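Local coordinates for UPF0062 protein MJ1593 (Methanocaldococcus jannaschii, PDB 2YX5) that belongs to the PurS family of small alpha/beta proteins and assembles from several copies of its chain, at residues V6-K11 against V71-E76. Sequence-based numbering, arbitrary orientation.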
loop_
_atom_site.group_PDB
_atom_site.type_symbol
_atom_site.label_atom_id
_atom_site.label_comp_id
_atom_site.label_asym_id
_atom_site.label_seq_id
_atom_site.Cartn_x
_atom_site.Cartn_y
_atom_site.Cartn_z
ATOM N N VAL A 6 -12.012 -9.343 -5.318
ATOM C CA VAL A 6 -10.931 -10.108 -4.711
ATOM C C VAL A 6 -10.457 -9.436 -3.415
ATOM O O VAL A 6 -10.038 -8.283 -3.431
ATOM C CB VAL A 6 -9.728 -10.244 -5.665
ATOM C CG1 VAL A 6 -8.675 -11.188 -5.077
ATOM C CG2 VAL A 6 -10.191 -10.752 -6.996
ATOM N N ILE A 7 -10.566 -10.148 -2.296
ATOM C CA ILE A 7 -10.088 -9.633 -1.020
ATOM C C ILE A 7 -8.794 -10.368 -0.758
ATOM O O ILE A 7 -8.757 -11.592 -0.832
ATOM C CB ILE A 7 -11.005 -9.946 0.163
ATOM C CG1 ILE A 7 -12.271 -9.107 0.111
ATOM C CG2 ILE A 7 -10.277 -9.670 1.438
ATOM C CD1 ILE A 7 -13.239 -9.563 -0.938
ATOM N N ILE A 8 -7.733 -9.618 -0.480
ATOM C CA ILE A 8 -6.434 -10.202 -0.201
ATOM C C ILE A 8 -5.943 -9.754 1.171
ATOM O O ILE A 8 -5.942 -8.568 1.483
ATOM C CB ILE A 8 -5.403 -9.783 -1.226
ATOM C CG1 ILE A 8 -5.852 -10.228 -2.615
ATOM C CG2 ILE A 8 -4.058 -10.388 -0.862
ATOM C CD1 ILE A 8 -4.845 -9.921 -3.722
ATOM N N LYS A 9 -5.531 -10.716 1.985
ATOM C CA LYS A 9 -5.039 -10.431 3.323
ATOM C C LYS A 9 -3.766 -11.241 3.575
ATOM O O LYS A 9 -3.352 -12.057 2.745
ATOM C CB LYS A 9 -6.111 -10.814 4.361
ATOM C CG LYS A 9 -6.717 -12.183 4.071
ATOM C CD LYS A 9 -7.738 -12.628 5.103
ATOM C CE LYS A 9 -8.340 -14.008 4.755
ATOM N NZ LYS A 9 -9.184 -14.015 3.514
ATOM N N LEU A 10 -3.139 -11.004 4.717
ATOM C CA LEU A 10 -1.952 -11.759 5.069
ATOM C C LEU A 10 -2.446 -13.114 5.563
ATOM O O LEU A 10 -3.586 -13.230 6.023
ATOM C CB LEU A 10 -1.182 -11.065 6.186
ATOM C CG LEU A 10 -0.454 -9.776 5.840
ATOM C CD1 LEU A 10 0.289 -9.246 7.068
ATOM C CD2 LEU A 10 0.507 -10.046 4.710
ATOM N N LYS A 11 -1.601 -14.135 5.448
ATOM C CA LYS A 11 -1.950 -15.469 5.920
ATOM C C LYS A 11 -2.508 -15.365 7.351
ATOM O O LYS A 11 -2.132 -14.468 8.119
ATOM C CB LYS A 11 -0.704 -16.374 5.901
ATOM C CG LYS A 11 -0.490 -17.177 4.613
ATOM C CD LYS A 11 -1.275 -18.500 4.650
ATOM C CE LYS A 11 -1.029 -19.401 3.422
ATOM N NZ LYS A 11 -1.846 -19.035 2.223
ATOM N N VAL A 71 2.304 -17.964 -0.251
ATOM C CA VAL A 71 3.194 -18.072 0.898
ATOM C C VAL A 71 2.863 -17.048 1.986
ATOM O O VAL A 71 2.846 -17.382 3.168
ATOM C CB VAL A 71 4.650 -17.904 0.471
ATOM C CG1 VAL A 71 5.566 -17.916 1.699
ATOM C CG2 VAL A 71 5.029 -19.021 -0.471
ATOM N N ILE A 72 2.576 -15.814 1.575
ATOM C CA ILE A 72 2.262 -14.717 2.505
ATOM C C ILE A 72 0.823 -14.204 2.413
ATOM O O ILE A 72 0.405 -13.357 3.207
ATOM C CB ILE A 72 3.155 -13.504 2.223
ATOM C CG1 ILE A 72 2.884 -13.005 0.795
ATOM C CG2 ILE A 72 4.614 -13.893 2.379
ATOM C CD1 ILE A 72 3.693 -11.791 0.348
ATOM N N HIS A 73 0.069 -14.726 1.453
ATOM C CA HIS A 73 -1.284 -14.246 1.221
ATOM C C HIS A 73 -2.397 -15.248 1.254
ATOM O O HIS A 73 -2.236 -16.395 0.862
ATOM C CB HIS A 73 -1.359 -13.561 -0.145
ATOM C CG HIS A 73 -0.531 -12.329 -0.257
ATOM N ND1 HIS A 73 0.148 -11.997 -1.410
ATOM C CD2 HIS A 73 -0.326 -11.310 0.609
ATOM C CE1 HIS A 73 0.729 -10.827 -1.251
ATOM N NE2 HIS A 73 0.456 -10.386 -0.035
ATOM N N ASP A 74 -3.542 -14.770 1.714
ATOM C CA ASP A 74 -4.768 -15.543 1.738
ATOM C C ASP A 74 -5.661 -14.646 0.892
ATOM O O ASP A 74 -5.445 -13.429 0.851
ATOM C CB ASP A 74 -5.333 -15.676 3.156
ATOM C CG ASP A 74 -4.835 -16.930 3.873
ATOM O OD1 ASP A 74 -4.320 -17.854 3.199
ATOM O OD2 ASP A 74 -4.979 -16.994 5.115
ATOM N N TYR A 75 -6.632 -15.222 0.191
ATOM C CA TYR A 75 -7.518 -14.400 -0.626
ATOM C C TYR A 75 -8.860 -15.074 -0.821
ATOM O O TYR A 75 -8.980 -16.272 -0.626
ATOM C CB TYR A 75 -6.858 -14.093 -1.987
ATOM C CG TYR A 75 -6.660 -15.298 -2.863
ATOM C CD1 TYR A 75 -7.715 -15.821 -3.617
ATOM C CD2 TYR A 75 -5.432 -15.944 -2.921
ATOM C CE1 TYR A 75 -7.549 -16.961 -4.409
ATOM C CE2 TYR A 75 -5.248 -17.094 -3.713
ATOM C CZ TYR A 75 -6.307 -17.596 -4.455
ATOM O OH TYR A 75 -6.118 -18.710 -5.258
ATOM N N GLU A 76 -9.875 -14.291 -1.162
ATOM C CA GLU A 76 -11.194 -14.832 -1.421
ATOM C C GLU A 76 -11.837 -14.082 -2.574
ATOM O O GLU A 76 -11.599 -12.892 -2.750
ATOM C CB GLU A 76 -12.069 -14.795 -0.171
ATOM C CG GLU A 76 -12.081 -13.506 0.606
ATOM C CD GLU A 76 -13.022 -13.581 1.813
ATOM O OE1 GLU A 76 -14.248 -13.755 1.595
ATOM O OE2 GLU A 76 -12.533 -13.470 2.968
#
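Three oxygens grip Lys11 NZ: Asp74 OD1 at 2.9 Å, in a salt bridge, His73 O at 3.0 Å and, just before 71-76, Pro70 O. The ammonium reaches Asp74 OD1 on the syn side but 34° out of the carboxylate plane, and stands above the carbonyl plane of His73. Bends at chi2 and chi4 carry the lysine chain across the Asp74 side chain, with Lys11 CG 3.6 Å from Val71 O and CD packed against the carboxylate. Asp74 OD2 accepts a hydrogen bond from the backbone N of Lys12, so the two carboxylate oxygens tie the Lys11 side chain and the Lys12 backbone just beyond the end of strand 2-10.

Backbone pairing follows an antiparallel pattern: Ile7 with Glu76 and Lys9 with Asp74 are hydrogen-bonded pairs, the latter through two bonds with N-H...O angles of 172°. Lys11 N extends the pairing to Ile72 O, with the donor well above the carbonyl plane. On the face bearing Ile7, Lys9, Asp74 and Glu76, the aliphatic part of Lys9 crosses Asp74 CB (CE to CB 3.8 Å), and its bent end brings NZ into a weak salt bridge with Glu76 OE2, at 3.4 Å.

Around the His73 ring, Ile8 CG2 makes a CH-pi contact 4.3 Å from the centroid, while Ile72 CG1 covers the opposite face; ND1 is hydrogen-bonded to Asn69 N, which would help fix the ring's rotation. Ile8 CG1 also meets Tyr75 CB at 4.0 Å. Leu10, Ile72 and His73 pack against a second subunit. With strand 34-47 on the other side of 2-10, this pairing adds strand 73-81 to the chain's own three-stranded antiparallel sheet, order 2-1-3, of the PurS-type alpha/beta fold.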